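Putrescine aminotransferase (PDB 6GWI) probably catalyses the pyridoxal-5'-phosphate-dependent transfer of amino groups from amines such as putrescine to keto acceptors, as a class-III aminotransferase. Local coordinates at residues Ala104-Gly115 against Ile294-Glu305; Arg264-Tyr274 against Arg371-Leu379. All blocks are in the same frame, centred on the assembly; numbering follows the deposited sequence.

How the contacts relate
Contact 1 ties the strand 108-114 to the neighbouring strand 295-300 and the helix after it, whereas contact 2 sets the loop 264-274 against the hairpin 371-379. Their centres are 21 Å apart, yet they meet through Phe-269, whose CZ packs on Leu-298 CD1 at 3.6 Å and whose CE2 lies 3.7 Å from Ala-104 CA. Along the chain their segments alternate, and Lys-285 of the cofactor pocket falls between 264-274 and 294-305. Gly-295 of contact 1 lies about 7 Å and the side chain of Met-376 of contact 2 about 9 Å from a bound pyridoxal-5'-phosphate, though neither contact supplies a residue of the cofactor pocket.

Contact 1: Ala104-Gly115 against Ile294-Glu305; sequences APAHINRVFFTG and IGGVLVGDRVAE
CG of Asn-109 and CG of Asp-301 each lie beside their own backbone N (chi1 -62° and -73°), which brings amide and carboxylate together with their planes 31° apart. Asn-109 ND2 donates to the syn lone pair of Asp-301 OD1 at 3.0 Å, and Asp-301 N returns a bond to His-107 O at 2.7 Å. Arg-110, its chain extended from CG to NE, runs over Ala-304, with CD 3.7 Å from Ala-304 CB. Its guanidinium spans the first helical turn: NH1 makes a long salt bridge to Asp-301 OD1 and NH2 another to Glu-305 OE2, both 3.5 Å. Asp-301 directly follows the N-cap Gly-300, where the helix end would probably favour its negative charge.

Beyond this polar end the strands pair antiparallel, with Arg-110 and Val-299, Phe-112 and Val-297, Thr-114 and Gly-295 as hydrogen-bonded pairs. Ile-108, Val-111, Phe-113 and Leu-298 share one face. There Ile-108 CG2 meets Leu-298 CB at 3.6 Å, the two side chains crossing at about a right angle, while Leu-298 CD2 rests 3.9 Å from Val-111 CB. Helix 91-103 touches Val-111 and Phe-113 on this face; helix 117-134 touches Phe-112, Thr-114 and Val-297 on the other. Thr-114 OG1 bonds to the carbonyl of Ser-116, which belongs to the cofactor pocket. Val-111 and Phe-112 also pair in parallel with a strand of the second subunit, carrying the sheet across the dimer interface. Strand 295-300, inserted antiparallel between 108-114 and 280-283, matches the single reversed strand of the large-domain sheet in fold type I PLP-dependent aminotransferases.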
loop_
_atom_site.group_PDB
_atom_site.type_symbol
_atom_site.label_atom_id
_atom_site.label_comp_id
_atom_site.label_asym_id
_atom_site.label_seq_id
_atom_site.Cartn_x
_atom_site.Cartn_y
_atom_site.Cartn_z
ATOM N N ALA B 104 15.590 5.242 15.938
ATOM C CA ALA B 104 14.643 6.335 16.041
ATOM C C ALA B 104 15.020 7.259 17.197
ATOM O O ALA B 104 15.749 6.866 18.109
ATOM C CB ALA B 104 13.231 5.785 16.243
ATOM N N PRO B 105 14.524 8.496 17.182
ATOM C CA PRO B 105 14.761 9.400 18.313
ATOM C C PRO B 105 14.200 8.840 19.609
ATOM O O PRO B 105 13.463 7.852 19.636
ATOM C CB PRO B 105 14.031 10.685 17.904
ATOM C CG PRO B 105 13.969 10.624 16.430
ATOM C CD PRO B 105 13.812 9.173 16.084
ATOM N N ALA B 106 14.545 9.514 20.702
ATOM C CA ALA B 106 14.075 9.103 22.016
ATOM C C ALA B 106 12.553 9.158 22.076
ATOM O O ALA B 106 11.909 9.993 21.436
ATOM C CB ALA B 106 14.677 9.992 23.104
ATOM N N HIS B 107 11.983 8.248 22.859
ATOM C CA HIS B 107 10.554 8.156 23.130
ATOM C C HIS B 107 9.771 7.632 21.935
ATOM O O HIS B 107 8.533 7.640 21.959
ATOM C CB HIS B 107 9.971 9.525 23.506
ATOM C CG HIS B 107 10.750 10.245 24.562
ATOM N ND1 HIS B 107 10.989 9.716 25.810
ATOM C CD2 HIS B 107 11.352 11.458 24.545
ATOM C CE1 HIS B 107 11.705 10.572 26.518
ATOM N NE2 HIS B 107 11.940 11.637 25.773
ATOM N N ILE B 108 10.453 7.169 20.895
ATOM C CA ILE B 108 9.822 6.533 19.743
ATOM C C ILE B 108 10.344 5.103 19.716
ATOM O O ILE B 108 11.444 4.843 19.213
ATOM C CB ILE B 108 10.122 7.289 18.445
ATOM C CG1 ILE B 108 9.607 8.727 18.592
ATOM C CG2 ILE B 108 9.465 6.604 17.259
ATOM C CD1 ILE B 108 10.018 9.666 17.485
ATOM N N ASN B 109 9.563 4.168 20.266
ATOM C CA ASN B 109 10.056 2.822 20.533
ATOM C C ASN B 109 9.233 1.709 19.890
ATOM O O ASN B 109 9.513 0.532 20.147
ATOM C CB ASN B 109 10.129 2.601 22.050
ATOM C CG ASN B 109 11.084 3.562 22.732
ATOM O OD1 ASN B 109 12.270 3.605 22.407
ATOM N ND2 ASN B 109 10.572 4.337 23.682
ATOM N N ARG B 110 8.236 2.030 19.068
ATOM C CA ARG B 110 7.424 0.999 18.431
ATOM C C ARG B 110 7.194 1.348 16.968
ATOM O O ARG B 110 7.296 2.506 16.557
ATOM C CB ARG B 110 6.081 0.807 19.150
ATOM C CG ARG B 110 6.227 0.151 20.514
ATOM C CD ARG B 110 5.015 0.387 21.386
ATOM N NE ARG B 110 5.240 -0.064 22.757
ATOM C CZ ARG B 110 5.515 0.739 23.785
ATOM N NH1 ARG B 110 5.603 2.053 23.622
ATOM N NH2 ARG B 110 5.700 0.218 24.989
ATOM N N VAL B 111 6.911 0.319 16.175
ATOM C CA VAL B 111 6.650 0.491 14.752
ATOM C C VAL B 111 5.461 -0.370 14.351
ATOM O O VAL B 111 5.310 -1.507 14.810
ATOM C CB VAL B 111 7.893 0.149 13.899
ATOM C CG1 VAL B 111 8.270 -1.316 14.047
ATOM C CG2 VAL B 111 7.641 0.504 12.437
ATOM N N PHE B 112 4.607 0.195 13.504
ATOM C CA PHE B 112 3.545 -0.523 12.811
ATOM C C PHE B 112 3.941 -0.595 11.341
ATOM O O PHE B 112 4.159 0.443 10.707
ATOM C CB PHE B 112 2.204 0.189 12.981
ATOM C CG PHE B 112 1.026 -0.595 12.471
ATOM C CD1 PHE B 112 0.805 -0.733 11.109
ATOM C CD2 PHE B 112 0.127 -1.174 13.351
ATOM C CE1 PHE B 112 -0.280 -1.451 10.634
ATOM C CE2 PHE B 112 -0.961 -1.890 12.881
ATOM C CZ PHE B 112 -1.164 -2.027 11.521
ATOM N N PHE B 113 4.056 -1.805 10.808
ATOM C CA PHE B 113 4.550 -1.973 9.450
ATOM C C PHE B 113 3.427 -1.842 8.429
ATOM O O PHE B 113 2.281 -2.225 8.675
ATOM C CB PHE B 113 5.248 -3.326 9.287
ATOM C CG PHE B 113 6.558 -3.421 10.018
ATOM C CD1 PHE B 113 7.634 -2.635 9.643
ATOM C CD2 PHE B 113 6.713 -4.300 11.073
ATOM C CE1 PHE B 113 8.840 -2.721 10.314
ATOM C CE2 PHE B 113 7.915 -4.388 11.746
ATOM C CZ PHE B 113 8.980 -3.601 11.363
ATOM N N THR B 114 3.779 -1.272 7.275
ATOM C CA THR B 114 2.888 -1.165 6.130
ATOM C C THR B 114 3.685 -1.507 4.876
ATOM O O THR B 114 4.871 -1.848 4.944
ATOM C CB THR B 114 2.282 0.239 5.999
ATOM O OG1 THR B 114 3.309 1.173 5.643
ATOM C CG2 THR B 114 1.649 0.674 7.299
ATOM N N GLY B 115 3.044 -1.377 3.719
ATOM C CA GLY B 115 3.706 -1.659 2.461
ATOM C C GLY B 115 4.249 -0.442 1.741
ATOM O O GLY B 115 5.110 -0.576 0.866
ATOM N N ILE B 294 8.302 -1.742 1.396
ATOM C CA ILE B 294 7.993 -1.824 2.816
ATOM C C ILE B 294 7.934 -0.408 3.363
ATOM O O ILE B 294 8.702 0.468 2.945
ATOM C CB ILE B 294 9.022 -2.681 3.575
ATOM C CG1 ILE B 294 8.696 -2.694 5.072
ATOM C CG2 ILE B 294 10.449 -2.172 3.337
ATOM C CD1 ILE B 294 9.423 -3.774 5.848
ATOM N N GLY B 295 6.999 -0.167 4.271
ATOM C CA GLY B 295 6.915 1.102 4.959
ATOM C C GLY B 295 6.463 0.868 6.381
ATOM O O GLY B 295 6.378 -0.284 6.818
ATOM N N GLY B 296 6.185 1.934 7.116
ATOM C CA GLY B 296 5.651 1.781 8.455
ATOM C C GLY B 296 5.465 3.129 9.109
ATOM O O GLY B 296 5.706 4.182 8.511
ATOM N N VAL B 297 5.019 3.075 10.359
ATOM C CA VAL B 297 4.865 4.250 11.204
ATOM C C VAL B 297 5.672 3.995 12.465
ATOM O O VAL B 297 5.416 3.018 13.182
ATOM C CB VAL B 297 3.394 4.530 11.549
ATOM C CG1 VAL B 297 3.275 5.799 12.392
ATOM C CG2 VAL B 297 2.558 4.651 10.284
ATOM N N LEU B 298 6.659 4.847 12.724
ATOM C CA LEU B 298 7.331 4.850 14.017
ATOM C C LEU B 298 6.433 5.602 14.993
ATOM O O LEU B 298 6.062 6.755 14.743
ATOM C CB LEU B 298 8.711 5.488 13.912
ATOM C CG LEU B 298 9.691 4.760 12.983
ATOM C CD1 LEU B 298 10.947 5.576 12.727
ATOM C CD2 LEU B 298 10.062 3.401 13.551
ATOM N N VAL B 299 6.088 4.955 16.100
ATOM C CA VAL B 299 5.028 5.425 16.986
ATOM C C VAL B 299 5.662 5.865 18.295
ATOM O O VAL B 299 6.369 5.086 18.947
ATOM C CB VAL B 299 3.970 4.335 17.229
ATOM C CG1 VAL B 299 2.852 4.860 18.126
ATOM C CG2 VAL B 299 3.408 3.823 15.906
ATOM N N GLY B 300 5.403 7.115 18.681
ATOM C CA GLY B 300 5.927 7.626 19.925
ATOM C C GLY B 300 5.219 7.039 21.129
ATOM O O GLY B 300 4.096 6.538 21.051
ATOM N N ASP B 301 5.898 7.131 22.277
ATOM C CA ASP B 301 5.395 6.513 23.498
ATOM C C ASP B 301 4.020 7.045 23.880
ATOM O O ASP B 301 3.187 6.299 24.409
ATOM C CB ASP B 301 6.375 6.746 24.651
ATOM C CG ASP B 301 7.630 5.907 24.540
ATOM O OD1 ASP B 301 7.595 4.862 23.858
ATOM O OD2 ASP B 301 8.649 6.284 25.154
ATOM N N ARG B 302 3.775 8.338 23.663
ATOM C CA ARG B 302 2.496 8.918 24.067
ATOM C C ARG B 302 1.334 8.279 23.316
ATOM O O ARG B 302 0.320 7.912 23.921
ATOM C CB ARG B 302 2.520 10.439 23.911
ATOM C CG ARG B 302 1.184 11.085 24.233
ATOM C CD ARG B 302 1.298 12.581 24.478
ATOM N NE ARG B 302 2.125 12.820 25.664
ATOM C CZ ARG B 302 2.513 14.014 26.100
ATOM N NH1 ARG B 302 2.148 15.117 25.461
ATOM N NH2 ARG B 302 3.262 14.103 27.188
ATOM N N VAL B 303 1.440 8.164 21.990
ATOM C CA VAL B 303 0.365 7.528 21.233
ATOM C C VAL B 303 0.343 6.028 21.505
ATOM O O VAL B 303 -0.726 5.428 21.677
ATOM C CB VAL B 303 0.504 7.830 19.729
ATOM C CG1 VAL B 303 -0.497 7.004 18.910
ATOM C CG2 VAL B 303 0.308 9.317 19.474
ATOM N N ALA B 304 1.518 5.397 21.549
ATOM C CA ALA B 304 1.576 3.951 21.736
ATOM C C ALA B 304 0.922 3.532 23.048
ATOM O O ALA B 304 0.188 2.537 23.097
ATOM C CB ALA B 304 3.031 3.484 21.689
ATOM N N GLU B 305 1.177 4.274 24.127
ATOM C CA GLU B 305 0.686 3.859 25.437
ATOM C C GLU B 305 -0.835 3.927 25.513
ATOM O O GLU B 305 -1.469 3.065 26.131
ATOM C CB GLU B 305 1.315 4.721 26.529
ATOM C CG GLU B 305 2.727 4.292 26.901
ATOM C CD GLU B 305 2.785 2.899 27.499
ATOM O OE1 GLU B 305 2.002 2.613 28.430
ATOM O OE2 GLU B 305 3.611 2.086 27.032
#

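Contact 2: Arg264-Tyr274 against Arg371-Leu379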
loop_
_atom_site.group_PDB
_atom_site.type_symbol
_atom_site.label_atom_id
_atom_site.label_comp_id
_atom_site.label_asym_id
_atom_site.label_seq_id
_atom_site.Cartn_x
_atom_site.Cartn_y
_atom_site.Cartn_z
ATOM N N ARG B 264 19.099 10.959 3.827
ATOM C CA ARG B 264 18.941 11.923 2.741
ATOM C C ARG B 264 19.527 13.284 3.092
ATOM O O ARG B 264 20.245 13.889 2.288
ATOM C CB ARG B 264 17.454 12.047 2.393
ATOM C CG ARG B 264 17.120 13.030 1.282
ATOM C CD ARG B 264 17.906 12.767 0.008
ATOM N NE ARG B 264 17.834 11.377 -0.435
ATOM C CZ ARG B 264 18.588 10.865 -1.405
ATOM N NH1 ARG B 264 19.469 11.629 -2.037
ATOM N NH2 ARG B 264 18.462 9.588 -1.745
ATOM N N LEU B 265 19.249 13.775 4.300
ATOM C CA LEU B 265 19.671 15.104 4.718
ATOM C C LEU B 265 20.887 15.079 5.636
ATOM O O LEU B 265 21.239 16.114 6.208
ATOM C CB LEU B 265 18.521 15.826 5.423
ATOM C CG LEU B 265 17.203 15.946 4.659
ATOM C CD1 LEU B 265 16.166 16.666 5.510
ATOM C CD2 LEU B 265 17.406 16.662 3.336
ATOM N N GLY B 266 21.529 13.927 5.796
ATOM C CA GLY B 266 22.654 13.800 6.696
ATOM C C GLY B 266 22.307 13.300 8.076
ATOM O O GLY B 266 23.180 13.289 8.952
ATOM N N GLU B 267 21.064 12.882 8.295
ATOM C CA GLU B 267 20.635 12.315 9.561
ATOM C C GLU B 267 19.809 11.075 9.259
ATOM O O GLU B 267 19.323 10.889 8.140
ATOM C CB GLU B 267 19.793 13.308 10.374
ATOM C CG GLU B 267 20.347 14.725 10.419
ATOM C CD GLU B 267 21.571 14.854 11.295
ATOM O OE1 GLU B 267 21.752 14.004 12.192
ATOM O OE2 GLU B 267 22.354 15.804 11.087
ATOM N N TRP B 268 19.636 10.230 10.276
ATOM C CA TRP B 268 18.741 9.091 10.124
ATOM C C TRP B 268 17.305 9.545 9.907
ATOM O O TRP B 268 16.512 8.826 9.291
ATOM C CB TRP B 268 18.828 8.181 11.345
ATOM C CG TRP B 268 20.074 7.366 11.370
ATOM C CD1 TRP B 268 21.194 7.605 12.107
ATOM C CD2 TRP B 268 20.338 6.182 10.611
ATOM N NE1 TRP B 268 22.138 6.638 11.861
ATOM C CE2 TRP B 268 21.636 5.752 10.946
ATOM C CE3 TRP B 268 19.599 5.441 9.683
ATOM C CZ2 TRP B 268 22.211 4.615 10.386
ATOM C CZ3 TRP B 268 20.172 4.313 9.129
ATOM C CH2 TRP B 268 21.466 3.911 9.481
ATOM N N PHE B 269 16.951 10.722 10.413
ATOM C CA PHE B 269 15.615 11.267 10.220
ATOM C C PHE B 269 15.732 12.778 10.109
ATOM O O PHE B 269 16.519 13.398 10.828
ATOM C CB PHE B 269 14.688 10.857 11.369
ATOM C CG PHE B 269 14.528 9.373 11.500
ATOM C CD1 PHE B 269 13.658 8.681 10.672
ATOM C CD2 PHE B 269 15.270 8.664 12.428
ATOM C CE1 PHE B 269 13.520 7.312 10.779
ATOM C CE2 PHE B 269 15.136 7.294 12.539
ATOM C CZ PHE B 269 14.260 6.617 11.714
ATOM N N GLY B 270 14.963 13.363 9.190
ATOM C CA GLY B 270 14.944 14.811 9.076
ATOM C C GLY B 270 14.533 15.489 10.367
ATOM O O GLY B 270 15.012 16.583 10.679
ATOM N N SER B 271 13.648 14.847 11.134
ATOM C CA SER B 271 13.272 15.360 12.447
ATOM C C SER B 271 14.496 15.654 13.302
ATOM O O SER B 271 14.508 16.620 14.074
ATOM C CB SER B 271 12.370 14.350 13.155
ATOM O OG SER B 271 11.090 14.308 12.558
ATOM N N GLN B 272 15.530 14.821 13.191
ATOM C CA GLN B 272 16.725 15.022 14.000
ATOM C C GLN B 272 17.531 16.221 13.520
ATOM O O GLN B 272 18.199 16.876 14.328
ATOM C CB GLN B 272 17.584 13.760 13.979
ATOM C CG GLN B 272 16.938 12.584 14.675
ATOM C CD GLN B 272 17.549 11.257 14.279
ATOM O OE1 GLN B 272 18.122 11.119 13.197
ATOM N NE2 GLN B 272 17.422 10.266 15.155
ATOM N N HIS B 273 17.473 16.536 12.224
ATOM C CA HIS B 273 18.188 17.703 11.723
ATOM C C HIS B 273 17.638 18.989 12.321
ATOM O O HIS B 273 18.395 19.938 12.559
ATOM C CB HIS B 273 18.103 17.763 10.198
ATOM C CG HIS B 273 18.818 18.935 9.597
ATOM N ND1 HIS B 273 18.175 20.101 9.241
ATOM C CD2 HIS B 273 20.124 19.117 9.290
ATOM C CE1 HIS B 273 19.054 20.951 8.740
ATOM N NE2 HIS B 273 20.244 20.379 8.760
ATOM N N TYR B 274 16.332 19.036 12.580
ATOM C CA TYR B 274 15.674 20.228 13.092
ATOM C C TYR B 274 15.289 20.099 14.560
ATOM O O TYR B 274 14.570 20.959 15.078
ATOM C CB TYR B 274 14.431 20.537 12.259
ATOM C CG TYR B 274 14.718 20.917 10.826
ATOM C CD1 TYR B 274 15.150 22.195 10.497
ATOM C CD2 TYR B 274 14.555 19.995 9.800
ATOM C CE1 TYR B 274 15.407 22.547 9.182
ATOM C CE2 TYR B 274 14.810 20.334 8.486
ATOM C CZ TYR B 274 15.236 21.608 8.181
ATOM O OH TYR B 274 15.490 21.936 6.868
ATOM N N ARG B 371 20.149 25.555 -4.031
ATOM C CA ARG B 371 20.068 25.168 -2.631
ATOM C C ARG B 371 20.254 23.664 -2.502
ATOM O O ARG B 371 19.847 22.895 -3.376
ATOM C CB ARG B 371 18.724 25.581 -2.011
ATOM C CG ARG B 371 17.507 24.984 -2.706
ATOM C CD ARG B 371 16.225 25.294 -1.947
ATOM N NE ARG B 371 15.059 24.696 -2.589
ATOM C CZ ARG B 371 14.333 25.284 -3.537
ATOM N NH1 ARG B 371 14.640 26.503 -3.961
ATOM N NH2 ARG B 371 13.290 24.648 -4.059
ATOM N N SER B 372 20.859 23.247 -1.395
ATOM C CA SER B 372 21.034 21.829 -1.139
ATOM C C SER B 372 21.147 21.606 0.359
ATOM O O SER B 372 21.504 22.509 1.120
ATOM C CB SER B 372 22.266 21.266 -1.863
ATOM O OG SER B 372 23.469 21.778 -1.318
ATOM N N LEU B 373 20.824 20.386 0.772
ATOM C CA LEU B 373 20.989 19.944 2.151
ATOM C C LEU B 373 21.214 18.442 2.097
ATOM O O LEU B 373 20.405 17.721 1.503
ATOM C CB LEU B 373 19.767 20.288 3.004
ATOM C CG LEU B 373 19.798 19.808 4.458
ATOM C CD1 LEU B 373 21.018 20.349 5.194
ATOM C CD2 LEU B 373 18.520 20.201 5.182
ATOM N N GLY B 374 22.296 17.973 2.707
ATOM C CA GLY B 374 22.675 16.587 2.500
ATOM C C GLY B 374 22.817 16.320 1.016
ATOM O O GLY B 374 23.517 17.044 0.300
ATOM N N LEU B 375 22.153 15.273 0.530
ATOM C CA LEU B 375 22.133 14.960 -0.897
ATOM C C LEU B 375 20.747 15.189 -1.501
ATOM O O LEU B 375 20.261 14.397 -2.311
ATOM C CB LEU B 375 22.613 13.532 -1.141
ATOM C CG LEU B 375 24.117 13.327 -0.914
ATOM C CD1 LEU B 375 24.492 11.856 -1.007
ATOM C CD2 LEU B 375 24.961 14.148 -1.893
ATOM N N MET B 376 20.109 16.291 -1.115
ATOM C CA MET B 376 18.938 16.825 -1.798
ATOM C C MET B 376 19.297 18.224 -2.274
ATOM O O MET B 376 19.829 19.024 -1.497
ATOM C CB MET B 376 17.714 16.879 -0.879
ATOM C CG MET B 376 16.433 17.360 -1.566
ATOM S SD MET B 376 15.028 17.583 -0.447
ATOM C CE MET B 376 14.913 15.964 0.312
ATOM N N GLY B 377 19.011 18.522 -3.537
ATOM C CA GLY B 377 19.352 19.813 -4.095
ATOM C C GLY B 377 18.286 20.285 -5.062
ATOM O O GLY B 377 17.498 19.497 -5.590
ATOM N N ALA B 378 18.276 21.598 -5.281
ATOM C CA ALA B 378 17.317 22.202 -6.194
ATOM C C ALA B 378 17.919 23.437 -6.845
ATOM O O ALA B 378 18.776 24.110 -6.268
ATOM C CB ALA B 378 16.017 22.575 -5.470
ATOM N N LEU B 379 17.456 23.718 -8.064
ATOM C CA LEU B 379 17.755 24.954 -8.771
ATOM C C LEU B 379 16.454 25.661 -9.128
ATOM O O LEU B 379 15.452 25.012 -9.450
ATOM C CB LEU B 379 18.539 24.708 -10.063
ATOM C CG LEU B 379 19.822 23.883 -10.016
ATOM C CD1 LEU B 379 20.290 23.592 -11.434
ATOM C CD2 LEU B 379 20.909 24.597 -9.223
#
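Arg-264 grips the two-residue turn of a beta hairpin, in which strands 371-373 and 376-379 are joined through Gly-374 and Leu-375. From CB its chain sets out with CG anti to the backbone N (chi1 179°), and CG meets Met-376 CE at 3.8 Å. Bends at chi2 and chi3 then carry it across Leu-375: CD passes 3.7 Å from Leu-375 O, and NH1 donates to that same oxygen at 2.9 Å. The oxygen lies close to the guanidinium plane, although NH1 sits above the plane of the carbonyl. NH1 also bonds to Pro-423 O, so two carbonyls fix this branch.

The backbone adds a second grip, Leu-375 N to Arg-264 O at 2.9 Å, beside Gly-374, whose CA packs close to the same oxygen. Leu-265 CD2 fits between Met-376 CE, 4.0 Å away, and Leu-373 CG, 4.1 Å away. Nearby, Glu-257 accepts from the backbone N atoms of Gly-270 and Ser-271 in the short, weakly bonded helix at about 270-273. From there His-273 reaches the hairpin in a CH-pi contact, Leu-373 CD2 standing over the ring face 4.0 Å from the His-273 ring centroid and 26° off its normal.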